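PDB 6G5O: cytochrome P450 from Zobellia galactanivorans, which belongs to the cytochrome P450 family and carries a haem, a protoporphyrin IX containing iron. Local coordinates for residues 258-263 with 311-316; 127-132 with 148-153. One frame throughout, in Å; residues are numbered along the deposited sequence.

Overall arrangement
Interactions 1 and 2 are separate contacts, with centres 27 Å apart and nearest atoms about 12 Å apart, so neither touches the other. Along the chain, the pairing of 127-132 with 148-153 is complete before that of 258-263 with 311-316 begins. Neither is far from the haem: the M260 side chain in interaction 1 is about 9 Å from it, I261 of the same helix touches it, and the W149 side chain in interaction 2 is about 10 Å away. Helix 223-238 has neighbours in both, meeting M260 and I311 of one contact and A127 and Q131 of the other. Interaction 1 is largely ionic, interaction 2 largely apolar.

Interaction 1: 258-263 with 311-316; sequences EEMIRY and IVLDRK
E259, on helix 253-264, lies across from an irregular loop that wraps past its side chain. V312 to R315 form a type I beta turn, closed by R315 N bonding to V312 O, and the segments come nearest between the CA atoms of E259 and L313, 6.5 Å apart. The turn presents a backbone N-H and an arginine to one carboxylate. With CG anti to the backbone N (chi1 172°) and a bend at chi2, E259 places OE2 2.8 Å from V312 N, which meets it on the anti side, tilted out of the carboxylate plane. R315 grips side-on, NE 2.9 Å from OE1 of E259 and NH2 3.2 Å from OE2, the latter on the syn side. R262, one helical turn on from E259, grips in the same side-on manner, with its NE 2.8 Å from E259 OE1 and its NH2 3.0 Å from OE2. The NE atoms of R262 and R315 reach OE1 from opposite faces of the carboxylate. Five bonds, two at OE1 and three at OE2, hold the group in one rotation. Glutamate suits this place, since its negative charge would offset two arginines whose NH2 atoms lie 3.5 Å apart. R262 NH1 also binds the carbonyls of N299 and P308; the R315 nitrogens bind those of E306 and N307. Beside this network, I311 lays CG1 over the face of the Y263 ring, a CH-pi contact 4.1 Å from the centroid, while the Y263 hydroxyl bonds L6 N. E259 and R262 form the ExxR motif of the P450 K helix, and R315 completes the E-R-R triad characteristic of the fold.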
ATOM      1  N   GLU A 258      -3.425  11.267   5.641  1.00 25.80           N
ATOM      2  CA  GLU A 258      -4.114  11.152   4.358  1.00 26.82           C
ATOM      3  C   GLU A 258      -3.378  11.969   3.304  1.00 30.07           C
ATOM      4  O   GLU A 258      -3.376  11.631   2.108  1.00 29.74           O
ATOM      5  CB  GLU A 258      -5.571  11.624   4.433  1.00 25.22           C
ATOM      6  CG  GLU A 258      -6.463  10.758   5.294  1.00 27.98           C
ATOM      7  CD  GLU A 258      -6.417   9.255   4.955  1.00 29.04           C
ATOM      8  OE1 GLU A 258      -6.626   8.857   3.784  1.00 32.56           O
ATOM      9  OE2 GLU A 258      -6.195   8.460   5.902  1.00 29.50           O
ATOM     10  N   GLU A 259      -2.789  13.085   3.728  1.00 28.15           N
ATOM     11  CA  GLU A 259      -2.095  13.909   2.775  1.00 28.28           C
ATOM     12  C   GLU A 259      -0.805  13.226   2.324  1.00 26.57           C
ATOM     13  O   GLU A 259      -0.410  13.330   1.164  1.00 28.29           O
ATOM     14  CB  GLU A 259      -1.810  15.311   3.365  1.00 29.60           C
ATOM     15  CG  GLU A 259      -0.905  16.197   2.518  1.00 27.83           C
ATOM     16  CD  GLU A 259      -1.511  16.652   1.231  1.00 29.23           C
ATOM     17  OE1 GLU A 259      -2.576  16.128   0.816  1.00 33.96           O
ATOM     18  OE2 GLU A 259      -0.941  17.580   0.626  1.00 26.25           O
ATOM     19  N   MET A 260      -0.135  12.554   3.250  1.00 28.01           N
ATOM     20  CA  MET A 260       1.015  11.752   2.894  1.00 28.32           C
ATOM     21  C   MET A 260       0.657  10.577   1.960  1.00 26.65           C
ATOM     22  O   MET A 260       1.362  10.329   1.007  1.00 25.22           O
ATOM     23  CB  MET A 260       1.719  11.316   4.142  1.00 32.93           C
ATOM     24  CG  MET A 260       2.485  12.500   4.709  1.00 37.10           C
ATOM     25  SD  MET A 260       3.548  12.021   6.039  1.00 41.37           S
ATOM     26  CE  MET A 260       3.865  13.656   6.758  1.00 45.77           C
ATOM     27  N   ILE A 261      -0.451   9.906   2.188  1.00 22.77           N
ATOM     28  CA  ILE A 261      -0.850   8.873   1.249  1.00 23.71           C
ATOM     29  C   ILE A 261      -1.108   9.437  -0.143  1.00 21.74           C
ATOM     30  O   ILE A 261      -0.752   8.836  -1.124  1.00 23.41           O
ATOM     31  CB  ILE A 261      -2.079   8.079   1.747  1.00 22.94           C
ATOM     32  CG1 ILE A 261      -1.720   7.292   3.020  1.00 22.91           C
ATOM     33  CG2 ILE A 261      -2.588   7.144   0.664  1.00 22.99           C
ATOM     34  CD1 ILE A 261      -0.487   6.424   2.898  1.00 22.94           C
ATOM     35  N   ARG A 262      -1.745  10.580  -0.238  1.00 22.56           N
ATOM     36  CA  ARG A 262      -1.993  11.235  -1.534  1.00 24.08           C
ATOM     37  C   ARG A 262      -0.697  11.519  -2.318  1.00 24.06           C
ATOM     38  O   ARG A 262      -0.539  11.164  -3.498  1.00 21.66           O
ATOM     39  CB  ARG A 262      -2.710  12.593  -1.326  1.00 24.43           C
ATOM     40  CG  ARG A 262      -3.106  13.295  -2.622  1.00 24.07           C
ATOM     41  CD  ARG A 262      -3.513  14.749  -2.396  1.00 24.68           C
ATOM     42  NE  ARG A 262      -2.397  15.593  -1.938  1.00 24.70           N
ATOM     43  CZ  ARG A 262      -1.502  16.129  -2.752  1.00 22.77           C
ATOM     44  NH1 ARG A 262      -1.588  15.927  -4.057  1.00 24.17           N
ATOM     45  NH2 ARG A 262      -0.511  16.838  -2.254  1.00 23.20           N
ATOM     46  N   TYR A 263       0.186  12.233  -1.639  1.00 24.30           N
ATOM     47  CA  TYR A 263       1.369  12.736  -2.236  1.00 26.83           C
ATOM     48  C   TYR A 263       2.318  11.602  -2.539  1.00 27.19           C
ATOM     49  O   TYR A 263       2.833  11.538  -3.645  1.00 25.88           O
ATOM     50  CB  TYR A 263       2.060  13.755  -1.338  1.00 29.47           C
ATOM     51  CG  TYR A 263       3.332  14.302  -1.940  1.00 31.06           C
ATOM     52  CD1 TYR A 263       3.298  15.306  -2.885  1.00 32.43           C
ATOM     53  CD2 TYR A 263       4.576  13.847  -1.511  1.00 34.66           C
ATOM     54  CE1 TYR A 263       4.479  15.825  -3.424  1.00 33.88           C
ATOM     55  CE2 TYR A 263       5.761  14.355  -2.023  1.00 32.85           C
ATOM     56  CZ  TYR A 263       5.702  15.338  -2.996  1.00 35.61           C
ATOM     57  OH  TYR A 263       6.861  15.835  -3.533  1.00 38.82           O
ATOM     58  N   ILE A 311       3.024  19.024  -0.007  1.00 32.98           N
ATOM     59  CA  ILE A 311       2.327  18.460   1.101  1.00 34.25           C
ATOM     60  C   ILE A 311       1.714  19.611   1.904  1.00 38.15           C
ATOM     61  O   ILE A 311       2.442  20.395   2.519  1.00 36.29           O
ATOM     62  CB  ILE A 311       3.267  17.569   1.932  1.00 33.78           C
ATOM     63  CG1 ILE A 311       3.413  16.215   1.185  1.00 38.21           C
ATOM     64  CG2 ILE A 311       2.732  17.357   3.353  1.00 33.20           C
ATOM     65  CD1 ILE A 311       4.380  15.225   1.812  1.00 39.59           C
ATOM     66  N   VAL A 312       0.384  19.704   1.869  1.00 35.96           N
ATOM     67  CA  VAL A 312      -0.366  20.612   2.721  1.00 36.24           C
ATOM     68  C   VAL A 312      -0.828  19.803   3.928  1.00 36.18           C
ATOM     69  O   VAL A 312      -1.824  19.039   3.864  1.00 34.66           O
ATOM     70  CB  VAL A 312      -1.602  21.203   1.999  1.00 39.23           C
ATOM     71  CG1 VAL A 312      -2.449  22.058   2.952  1.00 38.00           C
ATOM     72  CG2 VAL A 312      -1.187  21.998   0.782  1.00 36.10           C
ATOM     73  N   LEU A 313      -0.126  20.005   5.033  1.00 32.93           N
ATOM     74  CA  LEU A 313      -0.162  19.114   6.174  1.00 34.17           C
ATOM     75  C   LEU A 313      -1.535  18.927   6.789  1.00 32.10           C
ATOM     76  O   LEU A 313      -1.827  17.865   7.333  1.00 31.88           O
ATOM     77  CB  LEU A 313       0.821  19.621   7.242  1.00 35.22           C
ATOM     78  CG  LEU A 313       1.333  18.596   8.248  1.00 36.60           C
ATOM     79  CD1 LEU A 313       2.057  17.458   7.538  1.00 39.32           C
ATOM     80  CD2 LEU A 313       2.313  19.237   9.207  1.00 36.30           C
ATOM     81  N   ASP A 314      -2.370  19.945   6.716  1.00 30.93           N
ATOM     82  CA  ASP A 314      -3.692  19.878   7.348  1.00 33.21           C
ATOM     83  C   ASP A 314      -4.832  19.884   6.321  1.00 29.93           C
ATOM     84  O   ASP A 314      -5.943  20.278   6.633  1.00 29.88           O
ATOM     85  CB  ASP A 314      -3.844  21.051   8.344  1.00 36.25           C
ATOM     86  CG  ASP A 314      -3.637  22.461   7.669  1.00 42.69           C
ATOM     87  OD1 ASP A 314      -3.480  22.549   6.415  1.00 41.24           O
ATOM     88  OD2 ASP A 314      -3.601  23.488   8.400  1.00 43.76           O
ATOM     89  N   ARG A 315      -4.567  19.445   5.100  1.00 28.96           N
ATOM     90  CA  ARG A 315      -5.564  19.538   4.030  1.00 28.79           C
ATOM     91  C   ARG A 315      -6.879  18.884   4.477  1.00 28.83           C
ATOM     92  O   ARG A 315      -6.888  17.701   4.790  1.00 29.80           O
ATOM     93  CB  ARG A 315      -5.019  18.833   2.764  1.00 28.38           C
ATOM     94  CG  ARG A 315      -5.843  18.988   1.503  1.00 28.68           C
ATOM     95  CD  ARG A 315      -5.330  18.103   0.359  1.00 30.73           C
ATOM     96  NE  ARG A 315      -3.963  18.463  -0.095  1.00 31.59           N
ATOM     97  CZ  ARG A 315      -3.676  19.368  -1.026  1.00 31.26           C
ATOM     98  NH1 ARG A 315      -4.618  20.069  -1.602  1.00 29.63           N
ATOM     99  NH2 ARG A 315      -2.408  19.592  -1.354  1.00 33.66           N
ATOM    100  N   LYS A 316      -7.973  19.647   4.513  1.00 31.44           N
ATOM    101  CA  LYS A 316      -9.320  19.115   4.819  1.00 34.33           C
ATOM    102  C   LYS A 316      -9.990  18.525   3.586  1.00 30.82           C
ATOM    103  O   LYS A 316     -10.689  17.486   3.659  1.00 27.20           O
ATOM    104  CB  LYS A 316     -10.270  20.184   5.410  1.00 39.43           C
ATOM    105  CG  LYS A 316      -9.742  20.828   6.685  1.00 50.56           C
ATOM    106  CD  LYS A 316     -10.677  21.852   7.313  1.00 56.52           C
ATOM    107  CE  LYS A 316     -11.827  21.176   8.048  1.00 65.95           C
ATOM    108  NZ  LYS A 316     -12.577  22.136   8.922  1.00 71.17           N
TER

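Interaction 2: 127-132 with 148-153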
ATOM      1  N   ALA A 127      12.037   0.676   8.784  1.00 31.39           N
ATOM      2  CA  ALA A 127      10.744   0.488   8.144  1.00 32.17           C
ATOM      3  C   ALA A 127      10.324  -0.990   8.043  1.00 31.19           C
ATOM      4  O   ALA A 127       9.208  -1.335   8.428  1.00 28.32           O
ATOM      5  CB  ALA A 127      10.758   1.140   6.783  1.00 29.64           C
ATOM      6  N   LEU A 128      11.238  -1.840   7.582  1.00 30.84           N
ATOM      7  CA  LEU A 128      11.005  -3.289   7.502  1.00 34.54           C
ATOM      8  C   LEU A 128      10.717  -3.930   8.866  1.00 36.70           C
ATOM      9  O   LEU A 128       9.853  -4.805   8.986  1.00 39.80           O
ATOM     10  CB  LEU A 128      12.199  -3.974   6.853  1.00 34.91           C
ATOM     11  CG  LEU A 128      12.226  -5.501   6.842  1.00 37.25           C
ATOM     12  CD1 LEU A 128      11.080  -6.113   6.031  1.00 38.30           C
ATOM     13  CD2 LEU A 128      13.554  -5.989   6.268  1.00 36.59           C
ATOM     14  N   ARG A 129      11.424  -3.488   9.896  1.00 35.51           N
ATOM     15  CA  ARG A 129      11.175  -3.967  11.261  1.00 35.51           C
ATOM     16  C   ARG A 129       9.794  -3.527  11.795  1.00 34.34           C
ATOM     17  O   ARG A 129       9.089  -4.315  12.415  1.00 30.67           O
ATOM     18  CB  ARG A 129      12.231  -3.440  12.246  1.00 42.20           C
ATOM     19  CG  ARG A 129      13.417  -4.358  12.587  1.00 48.64           C
ATOM     20  CD  ARG A 129      14.501  -4.294  11.540  1.00 50.29           C
ATOM     21  NE  ARG A 129      15.716  -5.009  11.890  1.00 52.63           N
ATOM     22  CZ  ARG A 129      16.538  -5.601  11.007  1.00 60.13           C
ATOM     23  NH1 ARG A 129      16.292  -5.589   9.690  1.00 59.28           N
ATOM     24  NH2 ARG A 129      17.638  -6.223  11.440  1.00 67.03           N
ATOM     25  N   LEU A 130       9.474  -2.241  11.669  1.00 29.57           N
ATOM     26  CA  LEU A 130       8.183  -1.747  12.096  1.00 29.76           C
ATOM     27  C   LEU A 130       7.034  -2.487  11.332  1.00 26.35           C
ATOM     28  O   LEU A 130       6.098  -2.952  11.947  1.00 27.49           O
ATOM     29  CB  LEU A 130       8.136  -0.242  11.869  1.00 29.68           C
ATOM     30  CG  LEU A 130       6.966   0.595  12.378  1.00 30.24           C
ATOM     31  CD1 LEU A 130       7.278   2.073  12.182  1.00 31.16           C
ATOM     32  CD2 LEU A 130       5.695   0.246  11.629  1.00 32.59           C
ATOM     33  N   GLN A 131       7.150  -2.624  10.028  1.00 23.98           N
ATOM     34  CA  GLN A 131       6.117  -3.259   9.190  1.00 27.15           C
ATOM     35  C   GLN A 131       5.863  -4.724   9.573  1.00 27.84           C
ATOM     36  O   GLN A 131       4.710  -5.118   9.813  1.00 26.58           O
ATOM     37  CB  GLN A 131       6.484  -3.137   7.700  1.00 26.58           C
ATOM     38  CG  GLN A 131       5.488  -3.772   6.706  1.00 27.15           C
ATOM     39  CD  GLN A 131       5.807  -5.233   6.372  1.00 26.98           C
ATOM     40  OE1 GLN A 131       6.957  -5.590   6.305  1.00 26.23           O
ATOM     41  NE2 GLN A 131       4.777  -6.058   6.129  1.00 27.04           N
ATOM     42  N   SER A 132       6.947  -5.499   9.698  1.00 30.25           N
ATOM     43  CA  SER A 132       6.895  -6.906  10.112  1.00 27.17           C
ATOM     44  C   SER A 132       6.332  -7.085  11.521  1.00 28.52           C
ATOM     45  O   SER A 132       5.543  -8.033  11.796  1.00 25.97           O
ATOM     46  CB  SER A 132       8.310  -7.485  10.082  1.00 27.26           C
ATOM     47  OG  SER A 132       8.802  -7.513   8.757  1.00 28.60           O
ATOM     48  N   THR A 148      11.064 -14.111  10.929  1.00 30.53           N
ATOM     49  CA  THR A 148      10.991 -14.763   9.642  1.00 29.52           C
ATOM     50  C   THR A 148      10.796 -13.755   8.532  1.00 29.36           C
ATOM     51  O   THR A 148      11.514 -13.775   7.506  1.00 31.54           O
ATOM     52  CB  THR A 148       9.857 -15.794   9.632  1.00 29.88           C
ATOM     53  OG1 THR A 148      10.074 -16.714  10.716  1.00 29.11           O
ATOM     54  CG2 THR A 148       9.790 -16.511   8.286  1.00 27.97           C
ATOM     55  N   TRP A 149       9.826 -12.862   8.718  1.00 31.15           N
ATOM     56  CA  TRP A 149       9.491 -11.883   7.675  1.00 32.98           C
ATOM     57  C   TRP A 149      10.637 -10.888   7.466  1.00 30.31           C
ATOM     58  O   TRP A 149      10.963 -10.533   6.344  1.00 32.19           O
ATOM     59  CB  TRP A 149       8.159 -11.184   8.002  1.00 31.07           C
ATOM     60  CG  TRP A 149       7.067 -12.168   8.275  1.00 31.23           C
ATOM     61  CD1 TRP A 149       6.958 -13.424   7.762  1.00 33.28           C
ATOM     62  CD2 TRP A 149       5.955 -12.001   9.156  1.00 30.47           C
ATOM     63  NE1 TRP A 149       5.860 -14.053   8.282  1.00 32.78           N
ATOM     64  CE2 TRP A 149       5.214 -13.192   9.120  1.00 31.57           C
ATOM     65  CE3 TRP A 149       5.517 -10.951   9.972  1.00 30.50           C
ATOM     66  CZ2 TRP A 149       4.055 -13.370   9.854  1.00 33.03           C
ATOM     67  CZ3 TRP A 149       4.367 -11.108  10.682  1.00 29.61           C
ATOM     68  CH2 TRP A 149       3.647 -12.319  10.636  1.00 33.43           C
ATOM     69  N   ILE A 150      11.255 -10.465   8.536  1.00 31.50           N
ATOM     70  CA  ILE A 150      12.434  -9.600   8.404  1.00 34.75           C
ATOM     71  C   ILE A 150      13.595 -10.259   7.626  1.00 35.42           C
ATOM     72  O   ILE A 150      14.222  -9.611   6.791  1.00 30.07           O
ATOM     73  CB  ILE A 150      12.921  -9.141   9.777  1.00 35.64           C
ATOM     74  CG1 ILE A 150      11.889  -8.199  10.390  1.00 35.94           C
ATOM     75  CG2 ILE A 150      14.266  -8.431   9.648  1.00 35.85           C
ATOM     76  CD1 ILE A 150      12.004  -8.063  11.893  1.00 37.91           C
ATOM     77  N   SER A 151      13.843 -11.550   7.862  1.00 38.07           N
ATOM     78  CA  SER A 151      14.871 -12.305   7.104  1.00 38.45           C
ATOM     79  C   SER A 151      14.675 -12.347   5.613  1.00 40.96           C
ATOM     80  O   SER A 151      15.651 -12.403   4.869  1.00 48.28           O
ATOM     81  CB  SER A 151      14.958 -13.752   7.600  1.00 41.96           C
ATOM     82  OG  SER A 151      15.587 -13.777   8.869  1.00 45.21           O
ATOM     83  N   TRP A 152      13.435 -12.355   5.148  1.00 40.82           N
ATOM     84  CA  TRP A 152      13.189 -12.292   3.714  1.00 38.66           C
ATOM     85  C   TRP A 152      13.785 -11.035   3.053  1.00 39.19           C
ATOM     86  O   TRP A 152      14.122 -11.066   1.877  1.00 39.19           O
ATOM     87  CB  TRP A 152      11.684 -12.297   3.444  1.00 43.81           C
ATOM     88  CG  TRP A 152      10.950 -13.541   3.852  1.00 42.92           C
ATOM     89  CD1 TRP A 152      11.486 -14.764   4.103  1.00 45.27           C
ATOM     90  CD2 TRP A 152       9.536 -13.689   4.001  1.00 43.81           C
ATOM     91  NE1 TRP A 152      10.501 -15.663   4.426  1.00 42.87           N
ATOM     92  CE2 TRP A 152       9.292 -15.035   4.356  1.00 43.10           C
ATOM     93  CE3 TRP A 152       8.447 -12.820   3.864  1.00 41.05           C
ATOM     94  CZ2 TRP A 152       8.014 -15.526   4.589  1.00 43.38           C
ATOM     95  CZ3 TRP A 152       7.166 -13.318   4.079  1.00 40.68           C
ATOM     96  CH2 TRP A 152       6.964 -14.655   4.446  1.00 42.87           C
ATOM     97  N   GLY A 153      13.885  -9.922   3.775  1.00 38.37           N
ATOM     98  CA  GLY A 153      14.442  -8.693   3.206  1.00 43.28           C
ATOM     99  C   GLY A 153      13.485  -7.951   2.274  1.00 51.22           C
ATOM    100  O   GLY A 153      12.350  -8.368   2.068  1.00 55.14           O
TER
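W149 meets S132 where helices 145-152 and 122-139 run roughly antiparallel, their local axes 9.4 Å apart at closest and 146° between their directions. The indole turns an edge to the other helix: CE3 of W149 lies 3.4 Å from S132 O, with that oxygen in the ring plane, while CB faces the serine hydroxyl. Tryptophan suits this place because its broad apolar edge can lie against the other helix while NE1 serves a polar partner, the Y175 hydroxyl; F218 adds an edge-to-face contact with the ring. I150, next along, carries the largest share of the interface. Its two branches divide the work: CG1 lies 3.6 Å from S132 OG, and CG2 rests over one face of the R129 guanidinium, off toward its rim, 3.5 Å from NH1. The CA atoms of S132 and W149, 6.1 Å apart, are the nearest pair of the two segments, which suits a small residue there; the serine hydroxyl, though facing I150, donates back to L128 O over 2.9 Å from the face opposite to that used by S132 N. R129 leaves its helix pointing away from the partner, and the bend at chi2 (82°) brings the guanidinium back over the isoleucine; NH1 also makes a weak hydrogen bond to T124 O. The methyl CD2 of L128 sits 3.7 Å from I150 O and also meets CG2 of the isoleucine. At G153 the chain leaves the helix with positive phi, a conformation glycine adopts readily, and its CA lies 4.2 Å from L128 CD2. With the S132 hydroxyl bonded inside its own helix and no hydrogen bond between the segments, cohesion here rests on van der Waals fit, with the guanidinium contributing its flat face.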